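Local atomic coordinates of putative rhamnosidase (Streptomyces avermitilis, PDB entry 3W5M), a protein that hydrolyses terminal alpha-L-rhamnosyl residues, releasing L-rhamnose from citrus flavonoids and gum arabic, and binds L-rhamnose through a calcium-dependent carbohydrate-binding module. Residues A725-L730 / A762-S767; D675-D680 / L688-A693. All coordinates share one frame; numbering follows the deposited sequence. Where two conformers were deposited one is given.

Contact 1: A725-L730 / A762-S767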
ATOM      1  N   ALA A 725      20.699  15.615   7.258  1.00 23.16           N
ATOM      2  CA  ALA A 725      21.438  14.430   7.647  1.00 23.30           C
ATOM      3  C   ALA A 725      21.776  13.555   6.436  1.00 22.25           C
ATOM      4  O   ALA A 725      22.827  12.919   6.415  1.00 24.21           O
ATOM      5  CB  ALA A 725      20.680  13.637   8.699  1.00 22.10           C
ATOM      6  N   TRP A 726      20.879  13.534   5.440  1.00 21.78           N
ATOM      7  CA  TRP A 726      21.063  12.770   4.198  1.00 20.94           C
ATOM      8  C   TRP A 726      22.205  13.392   3.415  1.00 23.11           C
ATOM      9  O   TRP A 726      23.088  12.663   2.938  1.00 23.23           O
ATOM     10  CB  TRP A 726      19.771  12.787   3.384  1.00 19.93           C
ATOM     11  CG  TRP A 726      19.765  12.229   1.996  1.00 19.34           C
ATOM     12  CD1 TRP A 726      19.299  12.859   0.883  1.00 20.16           C
ATOM     13  CD2 TRP A 726      20.105  10.899   1.589  1.00 19.29           C
ATOM     14  NE1 TRP A 726      19.326  12.022  -0.199  1.00 20.08           N
ATOM     15  CE2 TRP A 726      19.854  10.817   0.198  1.00 19.56           C
ATOM     16  CE3 TRP A 726      20.619   9.771   2.263  1.00 19.40           C
ATOM     17  CZ2 TRP A 726      20.086   9.656  -0.548  1.00 19.51           C
ATOM     18  CZ3 TRP A 726      20.881   8.593   1.498  1.00 19.50           C
ATOM     19  CH2 TRP A 726      20.613   8.564   0.112  1.00 19.84           C
ATOM     20  N   LEU A 727      22.215  14.726   3.316  1.00 23.06           N
ATOM     21  CA  LEU A 727      23.260  15.413   2.523  1.00 24.24           C
ATOM     22  C   LEU A 727      24.628  15.215   3.157  1.00 25.67           C
ATOM     23  O   LEU A 727      25.655  15.073   2.444  1.00 28.53           O
ATOM     24  CB  LEU A 727      22.949  16.913   2.359  1.00 23.12           C
ATOM     25  CG  LEU A 727      21.823  17.283   1.379  1.00 24.71           C
ATOM     26  CD1 LEU A 727      21.429  18.744   1.518  1.00 24.32           C
ATOM     27  CD2 LEU A 727      22.140  16.933  -0.072  1.00 23.52           C
ATOM     28  N   ARG A 728      24.652  15.224   4.489  1.00 23.85           N
ATOM     29  CA  ARG A 728      25.869  14.993   5.261  1.00 26.36           C
ATOM     30  C   ARG A 728      26.389  13.573   5.022  1.00 28.39           C
ATOM     31  O   ARG A 728      27.598  13.368   4.789  1.00 26.12           O
ATOM     32  CB  ARG A 728      25.634  15.286   6.734  1.00 28.44           C
ATOM     33  CG  ARG A 728      26.707  14.777   7.670  1.00 33.04           C
ATOM     34  CD  ARG A 728      26.270  14.993   9.101  1.00 38.82           C
ATOM     35  NE  ARG A 728      26.312  16.405   9.467  1.00 44.51           N
ATOM     36  CZ  ARG A 728      25.786  16.896  10.590  1.00 49.50           C
ATOM     37  NH1 ARG A 728      25.173  16.081  11.442  1.00 48.77           N
ATOM     38  NH2 ARG A 728      25.870  18.200  10.859  1.00 47.62           N
ATOM     39  N   TYR A 729      25.473  12.603   5.035  1.00 25.75           N
ATOM     40  CA  TYR A 729      25.785  11.233   4.644  1.00 25.63           C
ATOM     41  C   TYR A 729      26.362  11.169   3.235  1.00 25.39           C
ATOM     42  O   TYR A 729      27.358  10.478   3.003  1.00 29.68           O
ATOM     43  CB  TYR A 729      24.528  10.322   4.732  1.00 24.06           C
ATOM     44  CG  TYR A 729      24.743   8.967   4.078  1.00 23.20           C
ATOM     45  CD1 TYR A 729      25.275   7.895   4.802  1.00 22.90           C
ATOM     46  CD2 TYR A 729      24.438   8.770   2.722  1.00 23.35           C
ATOM     47  CE1 TYR A 729      25.502   6.664   4.189  1.00 23.62           C
ATOM     48  CE2 TYR A 729      24.622   7.537   2.122  1.00 23.75           C
ATOM     49  CZ  TYR A 729      25.170   6.504   2.851  1.00 23.38           C
ATOM     50  OH  TYR A 729      25.362   5.310   2.221  1.00 26.84           O
ATOM     51  N   LEU A 730      25.755  11.878   2.294  1.00 24.69           N
ATOM     52  CA  LEU A 730      26.160  11.782   0.901  1.00 26.50           C
ATOM     53  C   LEU A 730      27.536  12.417   0.675  1.00 30.05           C
ATOM     54  O   LEU A 730      28.322  11.936  -0.139  1.00 32.91           O
ATOM     55  CB  LEU A 730      25.135  12.453  -0.003  1.00 23.45           C
ATOM     56  CG  LEU A 730      23.800  11.700  -0.197  1.00 22.49           C
ATOM     57  CD1 LEU A 730      22.847  12.598  -0.963  1.00 22.28           C
ATOM     58  CD2 LEU A 730      23.964  10.348  -0.901  1.00 22.00           C
ATOM     59  N   ALA A 762      24.452  13.091  -9.973  1.00 23.81           N
ATOM     60  CA  ALA A 762      23.343  13.956 -10.386  1.00 23.00           C
ATOM     61  C   ALA A 762      22.295  14.071  -9.263  1.00 23.86           C
ATOM     62  O   ALA A 762      21.853  15.176  -8.890  1.00 23.60           O
ATOM     63  CB  ALA A 762      22.714  13.443 -11.667  1.00 23.12           C
ATOM     64  N   TYR A 763      21.959  12.933  -8.667  1.00 24.75           N
ATOM     65  CA  TYR A 763      20.991  12.942  -7.556  1.00 24.91           C
ATOM     66  C   TYR A 763      21.472  13.662  -6.289  1.00 23.55           C
ATOM     67  O   TYR A 763      20.679  14.344  -5.613  1.00 24.15           O
ATOM     68  CB  TYR A 763      20.440  11.527  -7.281  1.00 24.03           C
ATOM     69  CG  TYR A 763      19.048  11.369  -7.848  1.00 24.89           C
ATOM     70  CD1 TYR A 763      17.954  11.911  -7.165  1.00 25.51           C
ATOM     71  CD2 TYR A 763      18.808  10.717  -9.062  1.00 23.86           C
ATOM     72  CE1 TYR A 763      16.675  11.821  -7.670  1.00 24.94           C
ATOM     73  CE2 TYR A 763      17.514  10.613  -9.576  1.00 23.75           C
ATOM     74  CZ  TYR A 763      16.442  11.147  -8.854  1.00 25.14           C
ATOM     75  OH  TYR A 763      15.127  11.087  -9.314  1.00 26.21           O
ATOM     76  N   PHE A 764      22.772  13.562  -5.997  1.00 23.95           N
ATOM     77  CA  PHE A 764      23.397  14.270  -4.891  1.00 23.82           C
ATOM     78  C   PHE A 764      23.227  15.793  -5.052  1.00 24.44           C
ATOM     79  O   PHE A 764      22.759  16.484  -4.136  1.00 23.24           O
ATOM     80  CB  PHE A 764      24.885  13.826  -4.800  1.00 24.71           C
ATOM     81  CG  PHE A 764      25.706  14.479  -3.701  1.00 25.31           C
ATOM     82  CD1 PHE A 764      25.136  15.007  -2.540  1.00 27.01           C
ATOM     83  CD2 PHE A 764      27.094  14.519  -3.814  1.00 27.38           C
ATOM     84  CE1 PHE A 764      25.918  15.571  -1.548  1.00 26.92           C
ATOM     85  CE2 PHE A 764      27.881  15.077  -2.809  1.00 27.11           C
ATOM     86  CZ  PHE A 764      27.297  15.604  -1.673  1.00 28.72           C
ATOM     87  N   ALA A 765      23.611  16.308  -6.223  1.00 25.83           N
ATOM     88  CA  ALA A 765      23.424  17.718  -6.568  1.00 24.76           C
ATOM     89  C   ALA A 765      21.975  18.144  -6.458  1.00 24.63           C
ATOM     90  O   ALA A 765      21.690  19.194  -5.879  1.00 25.03           O
ATOM     91  CB  ALA A 765      23.919  17.995  -7.985  1.00 26.25           C
ATOM     92  N   HIS A 766      21.072  17.342  -7.028  1.00 21.75           N
ATOM     93  CA  HIS A 766      19.650  17.682  -7.047  1.00 23.71           C
ATOM     94  C   HIS A 766      19.087  17.780  -5.621  1.00 23.88           C
ATOM     95  O   HIS A 766      18.266  18.677  -5.326  1.00 22.35           O
ATOM     96  CB  HIS A 766      18.849  16.641  -7.836  1.00 23.94           C
ATOM     97  CG  HIS A 766      17.411  17.012  -8.056  1.00 25.65           C
ATOM     98  ND1 HIS A 766      17.024  18.161  -8.709  1.00 26.50           N
ATOM     99  CD2 HIS A 766      16.266  16.366  -7.722  1.00 26.61           C
ATOM    100  CE1 HIS A 766      15.705  18.210  -8.775  1.00 30.35           C
ATOM    101  NE2 HIS A 766      15.219  17.134  -8.178  1.00 27.48           N
ATOM    102  N   SER A 767      19.498  16.841  -4.766  1.00 23.72           N
ATOM    103  CA  SER A 767      19.123  16.903  -3.354  1.00 26.24           C
ATOM    104  C   SER A 767      19.642  18.177  -2.661  1.00 24.89           C
ATOM    105  O   SER A 767      18.918  18.788  -1.876  1.00 22.22           O
ATOM    106  CB  SER A 767      19.558  15.653  -2.603  1.00 26.35           C
ATOM    107  OG  SER A 767      18.692  14.603  -2.948  1.00 29.53           O
TER
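The ring of F764 lies against L730, with the carbonyl end of that residue over one ring face. L730 O sits 4.0 Å above the ring plane, off-centre toward the rim. The same ring also meets the side chain of L730: CB is 3.6 Å from F764 CE1, and CD1 is close to F764 CD1. L727 O approaches F764 CE1 obliquely. The indole of W726 has L730 CD1 on one face, from one turn further along its own helix. At the indole edge, near its plane, S767 OG is 3.8 Å from W726 NE1.

F764 CG is anti to the backbone N (chi1 179°), which carries the ring out to the other helix, where the side chains of F764 and L730 slide past each other in opposite directions. Further along, L727 CD2 packs 3.8 Å from S767 CB.

The two segments belong to helices 713-732 and 756-777, which follow one another in the chain within the (alpha/alpha)6-barrel catalytic domain. Their axes are 10.6 Å apart and run at 145°, closer to antiparallel than to perpendicular. F764, L727 and L730 fill most of this spacing. Helix 783-800 adds Y785 against L727 and I792 against F764, while V700 touches both W726 and S767.

The contact is buried and mostly apolar. Its polar corner is satisfied by a third residue: D697 OD1 is hydrogen-bonded to both W726 NE1 and S767 OG. One carboxylate oxygen thus ties the two helices together and accounts for two buried polar groups that do not bond to each other.

Contact 2: D675-D680 / L688-A693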
ATOM      1  N   ASP A 675      23.524   6.902  10.667  1.00 31.23           N
ATOM      2  CA  ASP A 675      24.478   7.755   9.949  1.00 32.13           C
ATOM      3  C   ASP A 675      23.825   8.588   8.834  1.00 31.51           C
ATOM      4  O   ASP A 675      24.501   9.175   7.973  1.00 28.79           O
ATOM      5  CB  ASP A 675      25.709   6.964   9.495  1.00 40.03           C
ATOM      6  CG  ASP A 675      25.389   5.906   8.472  1.00 47.36           C
ATOM      7  OD1 ASP A 675      24.277   5.344   8.507  1.00 53.32           O
ATOM      8  OD2 ASP A 675      26.264   5.624   7.625  1.00 54.43           O
ATOM      9  N   GLY A 676      22.498   8.652   8.871  1.00 25.83           N
ATOM     10  CA  GLY A 676      21.728   9.600   8.037  1.00 25.90           C
ATOM     11  C   GLY A 676      21.310   9.092   6.673  1.00 23.95           C
ATOM     12  O   GLY A 676      20.842   9.863   5.824  1.00 25.16           O
ATOM     13  N   ALA A 677      21.477   7.791   6.425  1.00 22.93           N
ATOM     14  CA  ALA A 677      21.106   7.262   5.130  1.00 21.28           C
ATOM     15  C   ALA A 677      19.592   6.936   5.112  1.00 21.71           C
ATOM     16  O   ALA A 677      19.112   6.197   5.974  1.00 21.18           O
ATOM     17  CB  ALA A 677      21.936   6.009   4.807  1.00 22.26           C
ATOM     18  N   PHE A 678      18.870   7.477   4.132  1.00 20.43           N
ATOM     19  CA  PHE A 678      17.517   6.957   3.838  1.00 21.62           C
ATOM     20  C   PHE A 678      17.614   5.512   3.285  1.00 23.41           C
ATOM     21  O   PHE A 678      18.506   5.204   2.490  1.00 24.27           O
ATOM     22  CB  PHE A 678      16.814   7.885   2.852  1.00 21.16           C
ATOM     23  CG  PHE A 678      16.385   9.218   3.448  1.00 21.97           C
ATOM     24  CD1 PHE A 678      15.557   9.259   4.580  1.00 21.56           C
ATOM     25  CD2 PHE A 678      16.778  10.434   2.869  1.00 22.98           C
ATOM     26  CE1 PHE A 678      15.144  10.476   5.130  1.00 20.87           C
ATOM     27  CE2 PHE A 678      16.338  11.649   3.402  1.00 23.33           C
ATOM     28  CZ  PHE A 678      15.521  11.665   4.540  1.00 21.85           C
ATOM     29  N   THR A 679      16.674   4.646   3.683  1.00 24.02           N
ATOM     30  CA  THR A 679      16.628   3.226   3.268  1.00 22.55           C
ATOM     31  C   THR A 679      15.981   3.016   1.891  1.00 23.40           C
ATOM     32  O   THR A 679      15.331   3.915   1.346  1.00 21.74           O
ATOM     33  CB  THR A 679      15.873   2.392   4.335  1.00 24.26           C
ATOM     34  OG1 THR A 679      14.590   3.012   4.584  1.00 22.64           O
ATOM     35  CG2 THR A 679      16.669   2.331   5.660  1.00 22.24           C
ATOM     36  N   ASP A 680      16.192   1.829   1.306  1.00 22.13           N
ATOM     37  CA  ASP A 680      15.598   1.489   0.034  1.00 23.47           C
ATOM     38  C   ASP A 680      14.078   1.313   0.188  1.00 21.21           C
ATOM     39  O   ASP A 680      13.325   1.595  -0.724  1.00 21.89           O
ATOM     40  CB  ASP A 680      16.202   0.192  -0.526  1.00 24.71           C
ATOM     41  CG  ASP A 680      17.689   0.338  -0.915  1.00 27.68           C
ATOM     42  OD1 ASP A 680      18.218   1.481  -0.934  1.00 26.56           O
ATOM     43  OD2 ASP A 680      18.318  -0.717  -1.198  1.00 28.89           O
ATOM     44  N   LEU A 688      17.144  -4.981   3.223  0.80 33.51           N
ATOM     45  CA  LEU A 688      17.428  -4.356   1.957  0.80 30.04           C
ATOM     46  C   LEU A 688      18.337  -3.212   2.337  0.80 29.77           C
ATOM     47  O   LEU A 688      18.464  -2.870   3.523  0.80 27.89           O
ATOM     48  CB  LEU A 688      16.134  -3.883   1.308  0.80 30.48           C
ATOM     49  CG  LEU A 688      15.205  -5.066   1.004  0.80 31.23           C
ATOM     50  CD1 LEU A 688      13.829  -4.562   0.624  0.80 31.81           C
ATOM     51  CD2 LEU A 688      15.798  -5.937  -0.105  0.80 31.84           C
ATOM     52  N   GLY A 689      18.982  -2.631   1.343  0.80 29.43           N
ATOM     53  CA  GLY A 689      20.002  -1.637   1.606  0.80 27.69           C
ATOM     54  C   GLY A 689      19.507  -0.237   1.918  0.80 28.37           C
ATOM     55  O   GLY A 689      18.324   0.002   2.199  0.80 24.64           O
ATOM     56  N   ASN A 690      20.455   0.691   1.881  1.00 26.71           N
ATOM     57  CA  ASN A 690      20.200   2.122   2.075  1.00 27.30           C
ATOM     58  C   ASN A 690      21.244   2.950   1.331  1.00 29.86           C
ATOM     59  O   ASN A 690      22.227   2.403   0.821  1.00 28.80           O
ATOM     60  CB  ASN A 690      20.238   2.486   3.570  1.00 27.75           C
ATOM     61  CG  ASN A 690      21.559   2.157   4.228  1.00 29.96           C
ATOM     62  OD1 ASN A 690      22.585   2.798   3.968  1.00 29.81           O
ATOM     63  ND2 ASN A 690      21.543   1.157   5.103  1.00 30.50           N
ATOM     64  N   GLY A 691      21.046   4.264   1.289  1.00 27.29           N
ATOM     65  CA  GLY A 691      22.049   5.170   0.688  1.00 26.05           C
ATOM     66  C   GLY A 691      22.154   5.114  -0.820  1.00 25.67           C
ATOM     67  O   GLY A 691      23.207   5.438  -1.394  1.00 25.84           O
ATOM     68  N   VAL A 692      21.057   4.753  -1.483  1.00 24.20           N
ATOM     69  CA  VAL A 692      21.044   4.583  -2.909  1.00 24.54           C
ATOM     70  C   VAL A 692      20.443   5.782  -3.616  1.00 25.18           C
ATOM     71  O   VAL A 692      19.263   6.134  -3.380  1.00 23.37           O
ATOM     72  CB  VAL A 692      20.234   3.324  -3.301  1.00 25.44           C
ATOM     73  CG1 VAL A 692      19.997   3.254  -4.809  1.00 25.42           C
ATOM     74  CG2 VAL A 692      20.901   2.075  -2.745  1.00 26.84           C
ATOM     75  N   ALA A 693      21.225   6.364  -4.529  1.00 23.98           N
ATOM     76  CA  ALA A 693      20.755   7.446  -5.403  1.00 24.14           C
ATOM     77  C   ALA A 693      19.472   7.160  -6.165  1.00 23.24           C
ATOM     78  O   ALA A 693      19.371   6.154  -6.854  1.00 24.08           O
ATOM     79  CB  ALA A 693      21.849   7.825  -6.396  1.00 26.02           C
TER
HETATM   80  O   HOH W   1      23.855   3.772   6.579  1.00 41.50           O
HETATM   81  O   HOH W   2      18.285   4.199  -0.469  1.00 22.82           O
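T679 and N690 face each other as a single antiparallel beta bridge, a non-hydrogen-bonded pair within the loop that joins helices 658-671 and 698-710 of the catalytic barrel. Backbone bonds flank the pair. G691 N donates to F678 O at 3.0 Å, almost straight at 174°. D680 N donates to G689 O at 2.9 Å, tilted from the carbonyl plane; G689 has two conformers, so this bond is less certain.

Water 2 gathers three groups. It donates hydrogen bonds to F678 O and, at 2.8 Å, to D680 OD1, and accepts one from V692 N. F678 O therefore has two donors. The other carboxylate oxygen, D680 OD2, is hydrogen-bonded to Y744 OH. An alanine in place of D680 would probably leave Y744 OH without this partner and water 2 less firmly fixed.

Water 1 donates to N690 OD1; its link to D675 OD1 is unusually short and doubtful, so a bridge between the segments here is uncertain. T679 OG1 turns to V681 O instead. The side chains of D680 and V692 cross at about a right angle, with D680 OD1 3.3 Å from V692 CG2.

Overall arrangement
Contact 2 comes first along the chain, and the centres of the two contacts are 11 Å apart. They touch directly. W726 CE3 of contact 1 is 3.4 Å from F678 N of contact 2, and the rings of these two residues meet at about 50°. Y729 OH also packs 3.7 Å from G691 CA. R739 joins them from outside: L730 rests on it, and it bonds G691 O. Contact 2 lies closer to the rhamnose site than contact 1. The side chain of W695, which binds rhamnose, is about 4 Å from that of V692 and about 7 Å from that of W726. The loop of contact 2 thus touches both helix 713-732 and, through A693 on A760 and Y763, helix 756-777.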